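Local coordinates for membrane protein (Acinetobacter baumannii AB307-0294, PDB 5DL5) that probably forms an OprD-family beta-barrel channel in the outer membrane, through which small solutes and antibiotics can enter the cell, at residues H251-T256 against G303-Q308; G257-N262 against E271-N276; N320-D325 against E376-V381; I397-Y402 against N417-F422. All blocks are in the same frame, centred on the assembly; numbering follows the deposited sequence.

Interaction 1 of 4, residues H251-T256 against G303-Q308; sequences HTYSAT and GYDYGQ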
# COMPACT_ATOMS: atom_id res chain seq x y z
N HIS A 251 4.10 -7.54 17.50
CA HIS A 251 5.28 -7.85 16.80
C HIS A 251 5.90 -6.59 16.25
O HIS A 251 5.27 -5.86 15.47
CB HIS A 251 4.97 -8.84 15.68
CG HIS A 251 4.71 -10.21 16.17
ND1 HIS A 251 3.44 -10.71 16.39
CD2 HIS A 251 5.57 -11.21 16.46
CE1 HIS A 251 3.53 -11.95 16.81
NE2 HIS A 251 4.80 -12.29 16.81
N THR A 252 7.13 -6.32 16.65
CA THR A 252 7.90 -5.16 16.09
C THR A 252 9.35 -5.65 15.90
O THR A 252 9.67 -6.77 16.37
CB THR A 252 7.95 -3.97 17.09
OG1 THR A 252 8.43 -4.39 18.38
CG2 THR A 252 6.65 -3.33 17.26
N TYR A 253 10.22 -4.81 15.30
CA TYR A 253 11.63 -5.20 15.06
C TYR A 253 12.56 -4.02 15.40
O TYR A 253 13.66 -4.28 15.80
CB TYR A 253 11.87 -5.70 13.68
CG TYR A 253 11.41 -4.74 12.61
CD1 TYR A 253 10.12 -4.76 12.18
CD2 TYR A 253 12.32 -3.72 12.02
CE1 TYR A 253 9.66 -3.90 11.17
CE2 TYR A 253 11.85 -2.81 11.04
CZ TYR A 253 10.52 -2.96 10.59
OH TYR A 253 9.89 -2.12 9.67
N SER A 254 12.16 -2.75 15.32
CA SER A 254 13.15 -1.60 15.53
C SER A 254 13.03 -0.98 16.94
O SER A 254 13.50 0.09 17.16
CB SER A 254 12.87 -0.59 14.37
OG SER A 254 11.58 -0.01 14.53
N ALA A 255 12.40 -1.63 17.93
CA ALA A 255 12.10 -0.97 19.21
C ALA A 255 13.37 -0.65 19.92
O ALA A 255 14.34 -1.38 19.75
CB ALA A 255 11.29 -1.83 20.14
N THR A 256 13.36 0.45 20.70
CA THR A 256 14.53 0.74 21.62
C THR A 256 13.99 0.86 23.00
O THR A 256 12.76 0.71 23.22
CB THR A 256 15.27 2.04 21.21
OG1 THR A 256 14.33 3.11 20.93
CG2 THR A 256 16.03 1.76 19.96
N GLY A 303 10.42 2.49 15.39
CA GLY A 303 10.05 2.92 14.05
C GLY A 303 8.61 2.62 13.63
O GLY A 303 7.83 2.12 14.42
N TYR A 304 8.27 3.01 12.42
CA TYR A 304 6.95 2.79 11.81
C TYR A 304 6.91 1.33 11.28
O TYR A 304 7.03 1.08 10.07
CB TYR A 304 6.56 3.87 10.84
CG TYR A 304 5.15 3.73 10.34
CD1 TYR A 304 4.10 3.70 11.24
CD2 TYR A 304 4.83 3.50 8.98
CE1 TYR A 304 2.81 3.48 10.82
CE2 TYR A 304 3.51 3.37 8.55
CZ TYR A 304 2.50 3.28 9.47
OH TYR A 304 1.16 3.02 9.18
N ASP A 305 6.79 0.36 12.21
CA ASP A 305 7.01 -1.11 11.92
C ASP A 305 5.63 -1.65 11.42
O ASP A 305 4.99 -2.44 12.10
CB ASP A 305 7.50 -1.84 13.17
CG ASP A 305 8.96 -1.61 13.53
OD1 ASP A 305 9.57 -0.60 13.13
OD2 ASP A 305 9.44 -2.31 14.43
N TYR A 306 5.11 -1.06 10.33
CA TYR A 306 3.83 -1.40 9.75
C TYR A 306 3.89 -2.79 9.07
O TYR A 306 4.95 -3.32 8.65
CB TYR A 306 3.28 -0.30 8.83
CG TYR A 306 3.88 -0.32 7.41
CD1 TYR A 306 5.14 0.20 7.15
CD2 TYR A 306 3.24 -0.95 6.37
CE1 TYR A 306 5.72 0.15 5.88
CE2 TYR A 306 3.81 -1.01 5.15
CZ TYR A 306 5.05 -0.49 4.91
OH TYR A 306 5.67 -0.60 3.69
N GLY A 307 2.75 -3.41 8.94
CA GLY A 307 2.72 -4.67 8.18
C GLY A 307 3.11 -5.88 8.95
O GLY A 307 3.11 -6.93 8.38
N GLN A 308 3.33 -5.81 10.26
CA GLN A 308 3.83 -6.93 11.01
C GLN A 308 2.73 -7.55 11.90
O GLN A 308 3.04 -8.44 12.66
CB GLN A 308 4.93 -6.51 11.95
CG GLN A 308 6.09 -5.69 11.39
CD GLN A 308 6.76 -6.38 10.24
OE1 GLN A 308 6.78 -5.90 9.12
NE2 GLN A 308 7.21 -7.50 10.48
O HOH W 1 7.54 -2.44 8.33

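Interaction 2 of 4, residues G257-N262 against E271-N276; sequences GTVAPN and EEKTNN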
# COMPACT_ATOMS: atom_id res chain seq x y z
N GLY A 257 14.89 1.13 23.94
CA GLY A 257 14.53 1.13 25.33
C GLY A 257 14.27 -0.25 25.87
O GLY A 257 14.87 -1.20 25.38
N THR A 258 13.47 -0.32 26.95
CA THR A 258 13.23 -1.59 27.66
C THR A 258 12.47 -2.56 26.69
O THR A 258 11.33 -2.22 26.27
CB THR A 258 12.37 -1.39 28.94
OG1 THR A 258 13.01 -0.46 29.86
CG2 THR A 258 12.05 -2.78 29.67
N VAL A 259 13.12 -3.67 26.28
CA VAL A 259 12.51 -4.77 25.58
C VAL A 259 12.72 -6.06 26.39
O VAL A 259 13.58 -6.14 27.23
CB VAL A 259 13.13 -5.05 24.18
CG1 VAL A 259 12.93 -3.91 23.23
CG2 VAL A 259 14.61 -5.35 24.27
N ALA A 260 11.95 -7.08 26.05
CA ALA A 260 12.09 -8.45 26.63
C ALA A 260 13.30 -9.25 26.13
O ALA A 260 13.65 -9.18 24.97
CB ALA A 260 10.83 -9.26 26.36
N PRO A 261 13.88 -10.14 26.99
CA PRO A 261 15.11 -10.86 26.65
C PRO A 261 15.08 -11.48 25.33
O PRO A 261 16.11 -11.59 24.68
CB PRO A 261 15.19 -11.97 27.75
CG PRO A 261 14.55 -11.32 28.96
CD PRO A 261 13.48 -10.35 28.39
N ASN A 262 13.89 -11.91 24.94
CA ASN A 262 13.70 -12.70 23.79
C ASN A 262 13.29 -11.91 22.55
O ASN A 262 13.11 -12.49 21.48
CB ASN A 262 12.61 -13.72 24.16
CG ASN A 262 12.55 -14.87 23.20
OD1 ASN A 262 13.54 -15.20 22.56
ND2 ASN A 262 11.40 -15.48 23.08
N GLU A 271 6.43 -4.61 26.22
CA GLU A 271 5.74 -3.43 26.70
C GLU A 271 5.35 -2.57 25.51
O GLU A 271 5.79 -2.86 24.37
CB GLU A 271 6.59 -2.62 27.65
CG GLU A 271 7.81 -2.02 27.04
CD GLU A 271 8.68 -1.33 28.12
OE1 GLU A 271 8.93 -1.96 29.17
OE2 GLU A 271 9.12 -0.16 27.88
N GLU A 272 4.46 -1.60 25.78
CA GLU A 272 3.92 -0.75 24.72
C GLU A 272 5.11 0.07 24.11
O GLU A 272 6.11 0.37 24.80
CB GLU A 272 2.76 0.13 25.24
CG GLU A 272 1.58 -0.73 25.71
CD GLU A 272 0.25 -0.01 25.78
OE1 GLU A 272 0.14 1.07 26.40
OE2 GLU A 272 -0.73 -0.55 25.23
N LYS A 273 5.04 0.31 22.82
CA LYS A 273 6.03 1.14 22.11
C LYS A 273 5.20 2.05 21.21
O LYS A 273 4.09 1.67 20.79
CB LYS A 273 6.96 0.24 21.30
CG LYS A 273 7.88 -0.70 22.07
CD LYS A 273 8.95 0.01 22.95
CE LYS A 273 9.64 -1.02 23.84
NZ LYS A 273 10.68 -0.38 24.65
N THR A 274 5.69 3.27 21.03
CA THR A 274 4.99 4.31 20.33
C THR A 274 5.87 4.88 19.25
O THR A 274 7.06 5.13 19.47
CB THR A 274 4.61 5.40 21.34
OG1 THR A 274 3.55 4.90 22.13
CG2 THR A 274 4.00 6.69 20.64
N ASN A 275 5.25 5.12 18.11
CA ASN A 275 5.88 5.75 16.93
C ASN A 275 5.00 6.89 16.58
O ASN A 275 3.78 6.73 16.54
CB ASN A 275 5.83 4.85 15.72
CG ASN A 275 6.41 5.47 14.47
OD1 ASN A 275 5.65 5.85 13.55
ND2 ASN A 275 7.77 5.60 14.42
N ASN A 276 5.60 8.03 16.29
CA ASN A 276 4.99 9.05 15.41
C ASN A 276 5.86 9.21 14.13
O ASN A 276 7.08 9.31 14.19
CB ASN A 276 4.90 10.41 16.10
CG ASN A 276 4.06 10.34 17.35
OD1 ASN A 276 2.87 10.17 17.29
ND2 ASN A 276 4.68 10.30 18.46

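Interaction 3 of 4, residues N320-D325 against E376-V381; sequences NSYMSD and EFFNQV. With C8E ((hydroxyethyloxy)tri(ethyloxy)octane), chain B.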
# COMPACT_ATOMS: atom_id res chain seq x y z
N ASN A 320 8.17 9.37 1.25
CA ASN A 320 9.56 8.84 1.15
C ASN A 320 9.50 7.35 1.34
O ASN A 320 9.89 6.77 2.39
CB ASN A 320 10.52 9.44 2.12
CG ASN A 320 10.74 10.94 1.90
OD1 ASN A 320 10.21 11.54 0.97
ND2 ASN A 320 11.49 11.56 2.81
N SER A 321 9.08 6.72 0.25
CA SER A 321 8.64 5.34 0.26
C SER A 321 8.78 4.77 -1.14
O SER A 321 7.98 5.11 -2.01
CB SER A 321 7.14 5.22 0.64
OG SER A 321 6.86 3.80 0.85
N TYR A 322 9.80 3.97 -1.34
CA TYR A 322 10.09 3.31 -2.64
C TYR A 322 10.46 1.88 -2.31
O TYR A 322 9.61 1.18 -1.85
CB TYR A 322 11.21 4.06 -3.45
CG TYR A 322 10.78 5.47 -3.90
CD1 TYR A 322 9.95 5.63 -5.03
CD2 TYR A 322 11.12 6.61 -3.15
CE1 TYR A 322 9.47 6.89 -5.41
CE2 TYR A 322 10.67 7.87 -3.51
CZ TYR A 322 9.92 8.01 -4.70
OH TYR A 322 9.52 9.26 -5.09
N MET A 323 11.69 1.43 -2.44
CA MET A 323 12.00 0.08 -1.97
C MET A 323 12.09 0.18 -0.44
O MET A 323 11.44 -0.55 0.26
CB MET A 323 13.25 -0.51 -2.56
CG MET A 323 13.50 -1.87 -1.89
SD MET A 323 15.03 -2.57 -2.44
CE MET A 323 16.24 -1.54 -1.66
N SER A 324 12.90 1.12 0.10
CA SER A 324 12.85 1.40 1.53
C SER A 324 11.76 2.36 1.84
O SER A 324 11.44 3.25 1.04
CB SER A 324 14.20 2.00 2.03
OG SER A 324 14.07 2.46 3.33
N ASP A 325 11.18 2.24 3.03
CA ASP A 325 10.14 3.16 3.45
C ASP A 325 10.62 4.23 4.42
O ASP A 325 9.78 5.04 4.88
CB ASP A 325 9.04 2.41 4.10
CG ASP A 325 8.25 1.58 3.07
OD1 ASP A 325 7.87 2.08 2.00
OD2 ASP A 325 7.94 0.46 3.43
N GLU A 376 18.64 5.89 -1.32
CA GLU A 376 18.03 5.25 -2.42
C GLU A 376 17.92 6.16 -3.61
O GLU A 376 17.39 7.28 -3.49
CB GLU A 376 16.60 4.74 -2.04
CG GLU A 376 16.06 3.75 -3.06
CD GLU A 376 14.73 3.09 -2.66
OE1 GLU A 376 14.06 2.58 -3.61
OE2 GLU A 376 14.33 3.04 -1.45
N PHE A 377 18.42 5.69 -4.72
CA PHE A 377 18.24 6.27 -6.07
C PHE A 377 17.22 5.42 -6.90
O PHE A 377 17.43 4.21 -7.16
CB PHE A 377 19.57 6.39 -6.85
CG PHE A 377 19.44 7.14 -8.19
CD1 PHE A 377 18.69 8.34 -8.30
CD2 PHE A 377 20.07 6.65 -9.39
CE1 PHE A 377 18.57 9.01 -9.53
CE2 PHE A 377 19.97 7.34 -10.61
CZ PHE A 377 19.25 8.50 -10.69
N PHE A 378 16.11 6.05 -7.25
CA PHE A 378 14.97 5.33 -7.88
C PHE A 378 14.73 5.88 -9.30
O PHE A 378 14.77 7.15 -9.51
CB PHE A 378 13.75 5.63 -6.98
CG PHE A 378 12.42 5.17 -7.60
CD1 PHE A 378 12.03 3.83 -7.48
CD2 PHE A 378 11.59 6.04 -8.28
CE1 PHE A 378 10.80 3.40 -8.03
CE2 PHE A 378 10.42 5.59 -8.91
CZ PHE A 378 10.00 4.30 -8.74
N ASN A 379 14.46 5.00 -10.27
CA ASN A 379 13.98 5.41 -11.56
C ASN A 379 12.83 4.51 -11.97
O ASN A 379 12.88 3.28 -11.74
CB ASN A 379 15.05 5.36 -12.61
CG ASN A 379 16.05 6.48 -12.44
OD1 ASN A 379 15.87 7.55 -12.98
ND2 ASN A 379 17.10 6.24 -11.61
N GLN A 380 11.80 5.13 -12.53
CA GLN A 380 10.74 4.38 -13.13
C GLN A 380 10.37 4.98 -14.45
O GLN A 380 10.20 6.16 -14.57
CB GLN A 380 9.49 4.30 -12.21
CG GLN A 380 8.35 3.57 -12.90
CD GLN A 380 7.23 3.25 -11.91
OE1 GLN A 380 7.35 2.37 -11.06
NE2 GLN A 380 6.18 3.99 -11.99
N VAL A 381 10.29 4.15 -15.46
CA VAL A 381 9.66 4.50 -16.69
C VAL A 381 8.37 3.69 -16.82
O VAL A 381 8.32 2.45 -16.58
CB VAL A 381 10.55 4.19 -17.87
CG1 VAL A 381 9.79 4.38 -19.19
CG2 VAL A 381 11.78 5.06 -17.85
C6 C8E B . 8.78 -14.41 3.34
C7 C8E B . 9.41 -13.93 2.00
C8 C8E B . 10.88 -13.44 2.08
O9 C8E B . 11.21 -12.33 1.16
C10 C8E B . 11.68 -11.25 1.96
C11 C8E B . 10.49 -10.41 2.47
O12 C8E B . 10.89 -9.11 2.83
C13 C8E B . 11.41 -8.27 1.79
C14 C8E B . 10.33 -7.40 1.20
O15 C8E B . 10.66 -6.02 1.13
C16 C8E B . 11.06 -5.34 2.33
C17 C8E B . 10.53 -3.91 2.15
O18 C8E B . 10.49 -3.68 0.71
C19 C8E B . 9.38 -2.89 0.26
C20 C8E B . 9.56 -2.61 -1.22
O21 C8E B . 8.70 -1.61 -1.83

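Interaction 4 of 4, residues I397-Y402 against N417-F422; sequences IRNSYY and NEWRIF. With C8E ((hydroxyethyloxy)tri(ethyloxy)octane), chain B.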
# COMPACT_ATOMS: atom_id res chain seq x y z
N ILE A 397 8.68 -0.22 -15.61
CA ILE A 397 10.00 -0.76 -15.43
C ILE A 397 10.62 0.17 -14.37
O ILE A 397 10.65 1.36 -14.56
CB ILE A 397 10.92 -0.71 -16.65
CG1 ILE A 397 10.49 -1.64 -17.73
CG2 ILE A 397 12.32 -1.14 -16.25
CD1 ILE A 397 9.15 -1.26 -18.31
N ARG A 398 11.11 -0.38 -13.29
CA ARG A 398 11.61 0.42 -12.23
C ARG A 398 12.84 -0.20 -11.61
O ARG A 398 13.00 -1.44 -11.56
CB ARG A 398 10.54 0.76 -11.21
CG ARG A 398 10.07 -0.29 -10.31
CD ARG A 398 9.04 0.16 -9.26
NE ARG A 398 9.61 0.19 -7.92
CZ ARG A 398 8.91 0.50 -6.82
NH1 ARG A 398 7.62 0.81 -6.91
NH2 ARG A 398 9.52 0.65 -5.67
N ASN A 399 13.75 0.66 -11.20
CA ASN A 399 15.00 0.25 -10.55
C ASN A 399 15.34 1.14 -9.34
O ASN A 399 15.12 2.39 -9.37
CB ASN A 399 16.11 0.34 -11.56
CG ASN A 399 17.50 0.10 -10.93
OD1 ASN A 399 18.30 1.04 -10.71
ND2 ASN A 399 17.78 -1.14 -10.64
N SER A 400 15.84 0.48 -8.29
CA SER A 400 16.36 1.10 -7.08
C SER A 400 17.77 0.68 -6.83
O SER A 400 18.09 -0.56 -6.77
CB SER A 400 15.51 0.77 -5.89
OG SER A 400 14.36 1.51 -6.02
N TYR A 401 18.63 1.67 -6.69
CA TYR A 401 19.99 1.41 -6.23
C TYR A 401 20.01 1.89 -4.73
O TYR A 401 19.77 3.08 -4.45
CB TYR A 401 21.05 2.04 -7.19
CG TYR A 401 22.52 2.11 -6.66
CD1 TYR A 401 22.92 3.24 -5.95
CD2 TYR A 401 23.49 1.15 -6.94
CE1 TYR A 401 24.19 3.40 -5.43
CE2 TYR A 401 24.82 1.32 -6.44
CZ TYR A 401 25.13 2.45 -5.64
OH TYR A 401 26.38 2.78 -5.08
N TYR A 402 20.17 0.93 -3.79
CA TYR A 402 19.96 1.20 -2.42
C TYR A 402 21.20 0.86 -1.62
O TYR A 402 21.78 -0.22 -1.82
CB TYR A 402 18.76 0.44 -1.91
CG TYR A 402 18.59 0.48 -0.41
CD1 TYR A 402 17.90 1.55 0.19
CD2 TYR A 402 19.12 -0.51 0.40
CE1 TYR A 402 17.72 1.62 1.54
CE2 TYR A 402 19.02 -0.43 1.79
CZ TYR A 402 18.28 0.63 2.36
OH TYR A 402 18.11 0.76 3.69
N ASN A 417 20.43 -3.73 -5.37
CA ASN A 417 20.03 -3.29 -6.65
C ASN A 417 18.75 -4.09 -6.92
O ASN A 417 18.81 -5.31 -7.12
CB ASN A 417 21.16 -3.63 -7.68
CG ASN A 417 22.55 -3.01 -7.26
OD1 ASN A 417 22.64 -2.08 -6.43
ND2 ASN A 417 23.63 -3.54 -7.82
N GLU A 418 17.68 -3.39 -7.11
CA GLU A 418 16.35 -3.98 -7.26
C GLU A 418 15.86 -3.63 -8.64
O GLU A 418 15.99 -2.49 -9.05
CB GLU A 418 15.32 -3.42 -6.30
CG GLU A 418 13.90 -4.04 -6.52
CD GLU A 418 12.80 -3.60 -5.53
OE1 GLU A 418 12.37 -2.49 -5.56
OE2 GLU A 418 12.29 -4.43 -4.74
N TRP A 419 15.29 -4.59 -9.33
CA TRP A 419 14.47 -4.26 -10.53
C TRP A 419 13.06 -4.81 -10.37
O TRP A 419 12.94 -5.97 -9.90
CB TRP A 419 15.02 -4.95 -11.75
CG TRP A 419 16.23 -4.31 -12.27
CD1 TRP A 419 17.51 -4.65 -11.97
CD2 TRP A 419 16.31 -3.28 -13.28
NE1 TRP A 419 18.36 -3.87 -12.65
CE2 TRP A 419 17.68 -3.02 -13.48
CE3 TRP A 419 15.37 -2.56 -14.03
CZ2 TRP A 419 18.15 -2.07 -14.41
CZ3 TRP A 419 15.82 -1.56 -14.91
CH2 TRP A 419 17.21 -1.33 -15.09
N ARG A 420 12.08 -4.07 -10.88
CA ARG A 420 10.68 -4.53 -10.95
C ARG A 420 10.13 -4.19 -12.28
O ARG A 420 10.28 -3.07 -12.77
CB ARG A 420 9.69 -3.95 -9.95
CG ARG A 420 10.15 -3.93 -8.54
CD ARG A 420 9.02 -3.41 -7.63
NE ARG A 420 9.61 -3.26 -6.33
CZ ARG A 420 9.02 -2.67 -5.27
NH1 ARG A 420 7.73 -2.26 -5.27
NH2 ARG A 420 9.74 -2.50 -4.19
N ILE A 421 9.48 -5.19 -12.89
CA ILE A 421 8.81 -4.95 -14.12
C ILE A 421 7.39 -5.57 -14.02
O ILE A 421 7.29 -6.81 -13.62
CB ILE A 421 9.57 -5.62 -15.26
CG1 ILE A 421 11.03 -5.13 -15.27
CG2 ILE A 421 8.88 -5.39 -16.59
CD1 ILE A 421 11.91 -5.87 -16.20
N PHE A 422 6.37 -4.81 -14.51
CA PHE A 422 4.99 -5.22 -14.45
C PHE A 422 4.32 -4.84 -15.73
O PHE A 422 4.34 -3.69 -16.09
CB PHE A 422 4.27 -4.55 -13.26
CG PHE A 422 4.64 -5.15 -11.92
CD1 PHE A 422 4.07 -6.39 -11.49
CD2 PHE A 422 5.53 -4.50 -11.07
CE1 PHE A 422 4.40 -6.96 -10.26
CE2 PHE A 422 5.87 -5.10 -9.83
CZ PHE A 422 5.33 -6.37 -9.46
C6 C8E B . 8.78 -14.41 3.34
C7 C8E B . 9.41 -13.93 2.00
C8 C8E B . 10.88 -13.44 2.08
O9 C8E B . 11.21 -12.33 1.16
C10 C8E B . 11.68 -11.25 1.96
C11 C8E B . 10.49 -10.41 2.47
O12 C8E B . 10.89 -9.11 2.83
C13 C8E B . 11.41 -8.27 1.79
C14 C8E B . 10.33 -7.40 1.20
O15 C8E B . 10.66 -6.02 1.13
C16 C8E B . 11.06 -5.34 2.33
C17 C8E B . 10.53 -3.91 2.15
O18 C8E B . 10.49 -3.68 0.71
C19 C8E B . 9.38 -2.89 0.26
C20 C8E B . 9.56 -2.61 -1.22
O21 C8E B . 8.70 -1.61 -1.83

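Interaction 1 of 4, residues H251-T256 against G303-Q308
Two loops of the OprD-family beta-barrel, one following strand 233-246 and the other following strand 289-300, are pinned together where the carboxylate of Asp305 meets Tyr253 and Ser254. OD2 of Asp305 is gripped by two successive backbone amides: the bond from Tyr253 N spans 2.8 Å and is almost straight at 177°, while Ser254 N comes from the syn side at 2.9 Å. OD1 offers its syn lone pair to the Ser254 hydroxyl, the OG to OD1 distance being only 2.5 Å. Ser254 OG in turn accepts from Gly303 N, so one hydroxyl links the start of the second loop segment to its acidic residue. With CG of Tyr253 turned between its backbone N and carbonyl carbon (chi1 54°), the phenol ring folds back over this polar cluster. Ring and carboxylate lie almost parallel, 6° apart, with Tyr253 CE1 3.4 Å from Asp305 CG. Three hydrogen bonds and the stacked ring, all from Tyr253 and Ser254, therefore hold the carboxylate flat and fix its rotation. Thr252 adds its CB against OD2, though its hydroxyl bonds to Tyr263. Beyond the carboxylate, a water bridges the phenol to the second loop, 2.7 Å from Tyr253 OH and donating to Tyr306 O at 2.8 Å.

Interaction 2 of 4, residues G257-N262 against E271-N276
Lys273, at the start of strand 273-286, sends its ammonium group across to the carbonyl of Thr258 in the preceding loop. The chain leaves its backbone with CG anti to the carbonyl carbon and bends at chi2 (-65°), after which it runs straight to NZ. That shape delivers NZ to Thr258 O, modelled at 2.5 Å, so short that the exact length is doubtful; the donor stands above the carbonyl plane, 46° out of it, off the lone pairs. The lysine is buried, and NZ has a second carbonyl partner in Thr256 O. Glu271 completes the setting from the lysine's own segment. Its CG lies between the backbone N and the carbonyl carbon, and the extended chain beyond carries OE2 to 3.6 Å from Lys273 NZ, a salt bridge. The positive charge is thus held by two carbonyls and a carboxylate. Glu271 also crosses Thr258 at about a right angle: Thr258 CG2, anti to its own backbone N, rests 3.3 Å from Glu271 OE1, while the hydroxyl is turned aside, next to that N. Val259 contributes a looser touch, CG1 lying 4.4 Å from Lys273 CE. The contact closes the base of a surface excursion that contains the short helix 263-266, and Lys273 is already paired through its backbone with Phe246, so the excursion is fastened to the hairpin of strands 233-246 and 273-286.

Interaction 3 of 4, residues N320-D325 against E376-V381
Glu376 and Tyr322 meet through contrasting torsions: Glu376 places CG anti to its backbone N (chi1 -165°) and stays extended, while Tyr322 sets CG beside its own N (chi1 -66°). The straight glutamate reaches from strand 371-384 into the turn of the loop and takes two successive backbone amides. Met323 N donates to the syn lone pair of Glu376 OE1 at 2.9 Å. Ser324 N reaches OE2, also on the syn side but tilted 24° out of the carboxylate plane, again at 2.9 Å. OE1 has a further partner in the hydroxyl of Ser400, which would help hold the carboxylate's rotation. Tyr322 packs its CB against OE1 and brings CD1 over the centre of one face of the Phe378 ring, 3.6 Å from Phe378 CG. The two rings, whose centroids are 4.5 Å apart, are inclined rather than parallel, and the phenol hydroxyl is held by Gln335 and Gln337. The bound detergent donates from its O21 to Tyr322 O at 2.9 Å. The arrangement is that of a loop folded into a porin barrel and anchored to the inner wall, where Glu376 and Phe378 face it while Phe377 and Val381 lie on the outer surface.

Interaction 4 of 4, residues I397-Y402 against N417-F422
An antiparallel beta hairpin near the end of the OprD-family barrel brings Arg398 and Arg420 together as a hydrogen-bonded pair. Their backbones exchange two bonds, N of each to O of the other, both 2.9 Å. Ser400 and Glu418 form the next such pair. On the same face the two arginine side chains run side by side and their guanidinium groups lie flat on each other, centres 3.6 Å apart and planes 10° apart. Arg398 gets there by bending at chi3 (-108°), whereas Arg420 stays extended from CG to NE. Arg420 forms a salt bridge with Glu418 of its own strand; Glu418 OE1 receives Arg420 NH2 at 3.0 Å and, more weakly, NE. Glu418 OE2 is engaged by Arg41, so this acid probably offsets charge in the stacked pair. Arg420 NH2 also donates to O21 of the bound detergent at 2.7 Å, nearly straight at 169°. A cluster of arginines with one acid is consistent with the basic ladder lining OprD-family channels. The face bearing Ile397, Asn399 and Trp419 mixes apolar, aromatic and amide groups: Asn399 CB sits over the six-membered ring of Trp419, a CH-pi contact 3.8 Å from its centroid. Ile397 CG2 meets the edge of that indole, 3.8 Å from CZ3. Strand 394-404 is flanked on its far side by strand 371-384, and strand 416-428 pairs with strand 29-43, which closes the barrel between the last and first strands.

In the fold
The four contacts form two neighbourhoods. Interactions 1 and 2 have centres about 9 Å apart and share the loop before strand 273-286, with Lys273 NZ bonding Thr256 O at 2.8 Å between them. Interactions 3 and 4, centres about 8 Å apart, lie on neighbouring strands of the wall, 371-384 and 394-404, and are joined where Glu376 OE1 meets Ser400 OG at 2.6 Å. Tyr306 OH to Asp325 OD2, 2.5 Å, links the two neighbourhoods through the long loop after strand 289-300. One detergent molecule touches both interactions 3 and 4 with its O21 end, marking an inner surface that their loop and arginines share.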